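Local coordinates for CADD-like protein of unknown function (Nostoc punctiforme, PDB 3B5O) that is of unknown function but resembles CADD and may be an oxidoreductase with an all-helical, heme-oxygenase-like fold, at residues Ser117-Thr126 with Ala217-Glu228. Residues are numbered along the deposited sequence; the frame is centred on the assembly and turned at random.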
ATOM      1  N   SER A 117     -15.291  -3.537   1.892  1.00 13.93           N
ATOM      2  CA  SER A 117     -15.914  -3.971   3.115  1.00 13.32           C
ATOM      3  C   SER A 117     -16.023  -2.834   4.135  1.00 13.67           C
ATOM      4  O   SER A 117     -15.522  -1.726   3.922  1.00 14.29           O
ATOM      5  CB  SER A 117     -15.104  -5.126   3.704  1.00 13.67           C
ATOM      6  OG  SER A 117     -13.842  -4.638   4.160  1.00 14.41           O
ATOM      7  N   VAL A 118     -16.636  -3.108   5.280  1.00 13.08           N
ATOM      8  CA  VAL A 118     -16.619  -2.128   6.357  1.00 12.92           C
ATOM      9  C   VAL A 118     -15.182  -1.665   6.620  1.00 12.58           C
ATOM     10  O   VAL A 118     -14.923  -0.465   6.728  1.00 13.09           O
ATOM     11  CB  VAL A 118     -17.258  -2.685   7.649  1.00 13.32           C
ATOM     12  CG1 VAL A 118     -17.080  -1.756   8.821  1.00 15.93           C
ATOM     13  CG2 VAL A 118     -18.777  -2.963   7.449  1.00 16.10           C
ATOM     14  N   ALA A 119     -14.268  -2.624   6.790  1.00 12.32           N
ATOM     15  CA  ALA A 119     -12.871  -2.272   7.105  1.00 12.05           C
ATOM     16  C   ALA A 119     -12.199  -1.472   5.986  1.00 11.52           C
ATOM     17  O   ALA A 119     -11.494  -0.498   6.244  1.00 12.01           O
ATOM     18  CB  ALA A 119     -12.044  -3.522   7.394  1.00 13.94           C
ATOM     19  N   THR A 120     -12.385  -1.891   4.744  1.00 11.23           N
ATOM     20  CA  THR A 120     -11.753  -1.201   3.629  1.00 10.89           C
ATOM     21  C   THR A 120     -12.342   0.185   3.416  1.00 11.70           C
ATOM     22  O   THR A 120     -11.607   1.150   3.153  1.00 11.97           O
ATOM     23  CB  THR A 120     -11.790  -2.049   2.389  1.00 11.78           C
ATOM     24  OG1 THR A 120     -11.211  -3.327   2.715  1.00 12.83           O
ATOM     25  CG2 THR A 120     -11.021  -1.396   1.225  1.00 13.39           C
ATOM     26  N   SER A 121     -13.649   0.312   3.581  0.50 11.45           N
ATOM     27  CA  SER A 121     -14.257   1.630   3.469  0.50 11.73           C
ATOM     28  C   SER A 121     -13.727   2.561   4.574  0.50 12.10           C
ATOM     29  O   SER A 121     -13.459   3.743   4.337  0.50 13.26           O
ATOM     30  CB  SER A 121     -15.781   1.522   3.505  0.50 12.25           C
ATOM     31  OG  SER A 121     -16.356   2.812   3.474  0.50 15.38           O
ATOM     32  N   LYS A 122     -13.588   2.032   5.786  1.00 12.26           N
ATOM     33  CA  LYS A 122     -13.038   2.804   6.886  1.00 12.58           C
ATOM     34  C   LYS A 122     -11.605   3.233   6.598  1.00 12.68           C
ATOM     35  O   LYS A 122     -11.236   4.382   6.848  1.00 12.20           O
ATOM     36  CB  LYS A 122     -13.146   1.964   8.174  1.00 13.46           C
ATOM     37  CG  LYS A 122     -12.522   2.541   9.420  1.00 15.14           C
ATOM     38  CD  LYS A 122     -12.837   1.581  10.648  1.00 17.74           C
ATOM     39  CE  LYS A 122     -12.103   1.858  11.910  1.00 20.69           C
ATOM     40  NZ  LYS A 122     -10.685   1.562  11.779  1.00 19.14           N
ATOM     41  N   LEU A 123     -10.811   2.325   6.035  1.00 11.39           N
ATOM     42  CA  LEU A 123      -9.449   2.682   5.620  1.00 11.57           C
ATOM     43  C   LEU A 123      -9.479   3.846   4.633  1.00 10.85           C
ATOM     44  O   LEU A 123      -8.772   4.828   4.798  1.00 11.59           O
ATOM     45  CB  LEU A 123      -8.778   1.495   4.934  1.00 12.56           C
ATOM     46  CG  LEU A 123      -7.432   1.806   4.249  1.00 12.49           C
ATOM     47  CD1 LEU A 123      -6.326   2.098   5.265  1.00 14.44           C
ATOM     48  CD2 LEU A 123      -7.056   0.676   3.272  1.00 15.71           C
ATOM     49  N   LEU A 124     -10.318   3.741   3.611  1.00 11.75           N
ATOM     50  CA  LEU A 124     -10.318   4.768   2.575  1.00 12.43           C
ATOM     51  C   LEU A 124     -10.766   6.120   3.117  1.00 12.18           C
ATOM     52  O   LEU A 124     -10.215   7.155   2.745  1.00 13.17           O
ATOM     53  CB  LEU A 124     -11.176   4.330   1.398  1.00 12.69           C
ATOM     54  CG  LEU A 124     -10.673   3.094   0.641  1.00 12.84           C
ATOM     55  CD1 LEU A 124     -11.708   2.670  -0.401  1.00 15.54           C
ATOM     56  CD2 LEU A 124      -9.302   3.327   0.010  1.00 14.90           C
ATOM     57  N   ARG A 125     -11.737   6.126   4.030  1.00 11.78           N
ATOM     58  CA  ARG A 125     -12.123   7.398   4.642  1.00 12.33           C
ATOM     59  C   ARG A 125     -11.013   7.969   5.505  1.00 12.43           C
ATOM     60  O   ARG A 125     -10.759   9.186   5.524  1.00 13.24           O
ATOM     61  CB  ARG A 125     -13.384   7.233   5.438  1.00 16.18           C
ATOM     62  CG  ARG A 125     -14.491   6.938   4.521  1.00 18.88           C
ATOM     63  CD  ARG A 125     -15.695   7.726   4.846  1.00 20.64           C
ATOM     64  NE  ARG A 125     -16.787   7.261   4.055  1.00 19.00           N
ATOM     65  CZ  ARG A 125     -17.270   7.868   2.987  1.00 15.46           C
ATOM     66  NH1 ARG A 125     -16.713   8.986   2.504  1.00 17.15           N
ATOM     67  NH2 ARG A 125     -18.300   7.304   2.376  1.00 17.52           N
ATOM     68  N   THR A 126     -10.350   7.089   6.249  1.00 12.40           N
ATOM     69  CA  THR A 126      -9.256   7.532   7.092  1.00 12.25           C
ATOM     70  C   THR A 126      -8.128   8.114   6.238  1.00 12.45           C
ATOM     71  O   THR A 126      -7.576   9.176   6.563  1.00 13.01           O
ATOM     72  CB  THR A 126      -8.714   6.354   7.916  1.00 13.21           C
ATOM     73  OG1 THR A 126      -9.753   5.827   8.763  1.00 14.97           O
ATOM     74  CG2 THR A 126      -7.517   6.784   8.780  1.00 14.08           C
ATOM     75  N   ALA A 217      -2.957   3.543  10.036  1.00 12.21           N
ATOM     76  CA  ALA A 217      -4.229   3.257   9.366  1.00 11.70           C
ATOM     77  C   ALA A 217      -4.140   1.941   8.590  1.00 11.30           C
ATOM     78  O   ALA A 217      -5.084   1.114   8.592  1.00 11.99           O
ATOM     79  CB  ALA A 217      -4.625   4.409   8.441  1.00 14.02           C
HETATM   80  N   MSE A 218      -3.030   1.743   7.918  1.00 11.25           N
HETATM   81  CA  MSE A 218      -2.848   0.517   7.138  1.00 11.92           C
HETATM   82  C   MSE A 218      -2.785  -0.694   8.056  1.00 11.80           C
HETATM   83  O   MSE A 218      -3.357  -1.752   7.752  1.00 12.00           O
HETATM   84  CB  MSE A 218      -1.581   0.608   6.318  1.00 12.18           C
HETATM   85  CG  MSE A 218      -1.648   1.640   5.196  1.00 13.56           C
HETATM   86 SE   MSE A 218       0.010   1.896   4.281  0.75 19.59          SE
HETATM   87  CE  MSE A 218       0.068   0.243   3.327  1.00 24.56           C
ATOM     88  N   GLN A 219      -2.091  -0.565   9.180  1.00 11.97           N
ATOM     89  CA  GLN A 219      -2.037  -1.675  10.127  1.00 12.11           C
ATOM     90  C   GLN A 219      -3.401  -2.054  10.689  1.00 11.76           C
ATOM     91  O   GLN A 219      -3.751  -3.237  10.767  1.00 12.69           O
ATOM     92  CB  GLN A 219      -1.012  -1.414  11.229  1.00 12.94           C
ATOM     93  CG  GLN A 219      -1.107  -2.451  12.350  1.00 14.10           C
ATOM     94  CD  GLN A 219       0.177  -2.691  13.059  1.00 15.95           C
ATOM     95  OE1 GLN A 219       1.164  -3.067  12.449  1.00 14.77           O
ATOM     96  NE2 GLN A 219       0.166  -2.511  14.377  1.00 20.67           N
ATOM     97  N   VAL A 220      -4.159  -1.046  11.104  0.50 11.06           N
ATOM     98  CA  VAL A 220      -5.514  -1.257  11.582  0.50 11.76           C
ATOM     99  C   VAL A 220      -6.352  -2.007  10.544  0.50 11.18           C
ATOM    100  O   VAL A 220      -7.066  -2.933  10.876  0.50 12.51           O
ATOM    101  CB  VAL A 220      -6.163   0.088  12.030  0.50 12.15           C
ATOM    102  CG1 VAL A 220      -7.681  -0.031  12.080  0.50 11.99           C
ATOM    103  CG2 VAL A 220      -5.579   0.518  13.393  0.50 12.21           C
ATOM    104  N   TRP A 221      -6.224  -1.627   9.281  1.00 11.44           N
ATOM    105  CA  TRP A 221      -6.938  -2.295   8.190  1.00 10.88           C
ATOM    106  C   TRP A 221      -6.581  -3.759   8.076  1.00 11.31           C
ATOM    107  O   TRP A 221      -7.468  -4.611   7.999  1.00 12.45           O
ATOM    108  CB  TRP A 221      -6.674  -1.567   6.885  1.00 11.31           C
ATOM    109  CG  TRP A 221      -7.230  -2.166   5.648  1.00 11.33           C
ATOM    110  CD1 TRP A 221      -8.535  -2.376   5.343  1.00 12.33           C
ATOM    111  CD2 TRP A 221      -6.471  -2.516   4.492  1.00 12.18           C
ATOM    112  NE1 TRP A 221      -8.636  -2.892   4.079  1.00 13.17           N
ATOM    113  CE2 TRP A 221      -7.388  -2.957   3.517  1.00 13.57           C
ATOM    114  CE3 TRP A 221      -5.103  -2.483   4.181  1.00 14.41           C
ATOM    115  CZ2 TRP A 221      -6.985  -3.336   2.241  1.00 15.12           C
ATOM    116  CZ3 TRP A 221      -4.695  -2.869   2.932  1.00 15.92           C
ATOM    117  CH2 TRP A 221      -5.642  -3.300   1.966  1.00 15.69           C
ATOM    118  N   TRP A 222      -5.297  -4.071   8.081  1.00 11.22           N
ATOM    119  CA  TRP A 222      -4.899  -5.481   8.006  1.00 11.08           C
ATOM    120  C   TRP A 222      -5.498  -6.290   9.158  1.00 11.73           C
ATOM    121  O   TRP A 222      -5.947  -7.409   8.969  1.00 12.73           O
ATOM    122  CB  TRP A 222      -3.366  -5.602   8.005  1.00 13.12           C
ATOM    123  CG  TRP A 222      -2.760  -5.404   6.653  1.00 12.90           C
ATOM    124  CD1 TRP A 222      -2.115  -4.300   6.177  1.00 13.51           C
ATOM    125  CD2 TRP A 222      -2.803  -6.334   5.576  1.00 13.79           C
ATOM    126  NE1 TRP A 222      -1.728  -4.491   4.871  1.00 15.23           N
ATOM    127  CE2 TRP A 222      -2.147  -5.739   4.480  1.00 15.26           C
ATOM    128  CE3 TRP A 222      -3.331  -7.628   5.435  1.00 15.70           C
ATOM    129  CZ2 TRP A 222      -1.994  -6.392   3.275  1.00 18.25           C
ATOM    130  CZ3 TRP A 222      -3.181  -8.262   4.233  1.00 19.87           C
ATOM    131  CH2 TRP A 222      -2.526  -7.649   3.173  1.00 19.61           C
ATOM    132  N   GLN A 223      -5.484  -5.713  10.358  1.00 12.01           N
ATOM    133  CA  GLN A 223      -6.039  -6.379  11.529  1.00 13.50           C
ATOM    134  C   GLN A 223      -7.541  -6.596  11.364  1.00 12.86           C
ATOM    135  O   GLN A 223      -8.072  -7.682  11.637  1.00 14.22           O
ATOM    136  CB  GLN A 223      -5.725  -5.575  12.787  1.00 13.98           C
ATOM    137  CG  GLN A 223      -4.235  -5.527  13.073  1.00 16.17           C
ATOM    138  CD  GLN A 223      -3.844  -4.587  14.179  1.00 18.56           C
ATOM    139  OE1 GLN A 223      -4.483  -3.555  14.403  1.00 20.90           O
ATOM    140  NE2 GLN A 223      -2.752  -4.941  14.888  1.00 22.73           N
ATOM    141  N   GLU A 224      -8.234  -5.574  10.870  1.00 12.98           N
ATOM    142  CA  GLU A 224      -9.677  -5.663  10.742  1.00 14.14           C
ATOM    143  C   GLU A 224     -10.071  -6.594   9.620  1.00 13.84           C
ATOM    144  O   GLU A 224     -11.088  -7.314   9.721  1.00 15.10           O
ATOM    145  CB  GLU A 224     -10.276  -4.270  10.503  1.00 15.20           C
ATOM    146  CG  GLU A 224     -10.184  -3.385  11.699  1.00 16.05           C
ATOM    147  CD  GLU A 224     -10.490  -1.924  11.416  1.00 17.83           C
ATOM    148  OE1 GLU A 224     -10.647  -1.577  10.245  1.00 21.97           O
ATOM    149  OE2 GLU A 224     -10.564  -1.167  12.383  1.00 24.59           O
ATOM    150  N   LEU A 225      -9.287  -6.593   8.557  0.50 13.13           N
ATOM    151  CA  LEU A 225      -9.543  -7.464   7.420  0.50 13.73           C
ATOM    152  C   LEU A 225      -9.300  -8.947   7.752  0.50 14.43           C
ATOM    153  O   LEU A 225      -9.959  -9.838   7.207  0.50 15.00           O
ATOM    154  CB  LEU A 225      -8.684  -7.000   6.256  0.50 13.73           C
ATOM    155  CG  LEU A 225      -8.862  -7.720   4.941  0.50 13.83           C
ATOM    156  CD1 LEU A 225     -10.252  -7.483   4.390  0.50 14.44           C
ATOM    157  CD2 LEU A 225      -7.840  -7.227   3.946  0.50 14.09           C
ATOM    158  N   ALA A 226      -8.337  -9.222   8.625  1.00 13.58           N
ATOM    159  CA  ALA A 226      -8.157 -10.584   9.132  1.00 13.95           C
ATOM    160  C   ALA A 226      -9.388 -11.063   9.929  1.00 14.80           C
ATOM    161  O   ALA A 226      -9.836 -12.204   9.769  1.00 16.57           O
ATOM    162  CB  ALA A 226      -6.886 -10.677   9.988  1.00 15.47           C
ATOM    163  N   GLN A 227      -9.942 -10.193  10.768  1.00 14.62           N
ATOM    164  CA  GLN A 227     -11.153 -10.511  11.517  1.00 14.78           C
ATOM    165  C   GLN A 227     -12.364 -10.680  10.605  1.00 15.42           C
ATOM    166  O   GLN A 227     -13.142 -11.621  10.776  1.00 16.60           O
ATOM    167  CB  GLN A 227     -11.405  -9.464  12.602  1.00 16.47           C
ATOM    168  CG  GLN A 227     -12.695  -9.670  13.397  1.00 19.26           C
ATOM    169  CD  GLN A 227     -12.787 -11.036  14.042  1.00 28.33           C
ATOM    170  OE1 GLN A 227     -13.873 -11.622  14.128  1.00 32.95           O
ATOM    171  NE2 GLN A 227     -11.649 -11.562  14.486  1.00 28.22           N
ATOM    172  N   GLU A 228     -12.538  -9.793   9.630  1.00 14.64           N
ATOM    173  CA  GLU A 228     -13.632  -9.964   8.683  1.00 15.82           C
ATOM    174  C   GLU A 228     -13.542 -11.320   8.001  1.00 15.92           C
ATOM    175  O   GLU A 228     -14.545 -12.029   7.870  1.00 18.04           O
ATOM    176  CB  GLU A 228     -13.628  -8.854   7.623  1.00 14.58           C
ATOM    177  CG  GLU A 228     -14.076  -7.539   8.135  1.00 14.37           C
ATOM    178  CD  GLU A 228     -14.066  -6.440   7.077  1.00 15.89           C
ATOM    179  OE1 GLU A 228     -13.445  -6.615   6.001  1.00 16.65           O
ATOM    180  OE2 GLU A 228     -14.663  -5.394   7.379  1.00 15.55           O
TER
HETATM  181  O   HOH W   1      -9.778  -0.070   8.451  1.00 17.98           O
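W221 and T120 meet through a nearly straight hydrogen bond. NE1 of W221 gives its hydrogen to OG1 of T120 at 2.9 Å. The acceptor lies in the ring plane. T120 OG1 also bonds to Q47 of helix 38-68.

CB of W221 lies near L123 CD1. CG is anti to the backbone N (chi1 175°), which carries the indole across to helix 118-131. CD1 comes 3.6 Å from the carbonyl O of A119. L123 CD2 sits over one face, 3.6 Å from the centroid of the five-membered ring, a CH-pi contact. The ring atom nearest this methyl is W221 CD2, 3.5 Å from L123 CD2. Farther out, CE2, CE3 and CZ2 lie under the same methyl. On the opposite face L225 CD2 lies toward the rim. F51 of helix 38-68 also meets the ring. With an alanine here, T120 OG1 is likely to lose its indole donor and a gap to open beneath L123 CD2.

Segments 118-126 and 217-228 run almost antiparallel, at 169°, and their axes come within 9.1 Å. They are neighbours in the all-helical fold of the heme-oxygenase-like clan. A119 is a knob in a hole formed by W221, E224, L225 and E228.

S117 is the N-cap of helix 118-131, and its OG accepts from T120 N. The same OG donates to E228 OE1 at 2.7 Å, on the syn lone pair. E228 OE2 accepts from A119 N at 2.9 Å, on the syn side but 22° out of the carboxylate plane. One carboxylate thus grips the helix start twice, and its negative charge probably suits the helix dipole there. Y43 of helix 38-68 also bonds to E228 OE1.

At the more open side, K122 bends at its last torsion. Its NZ forms a salt bridge with E224 OE2 at 2.8 Å. A water donates to both E224 OE1 and A119 O.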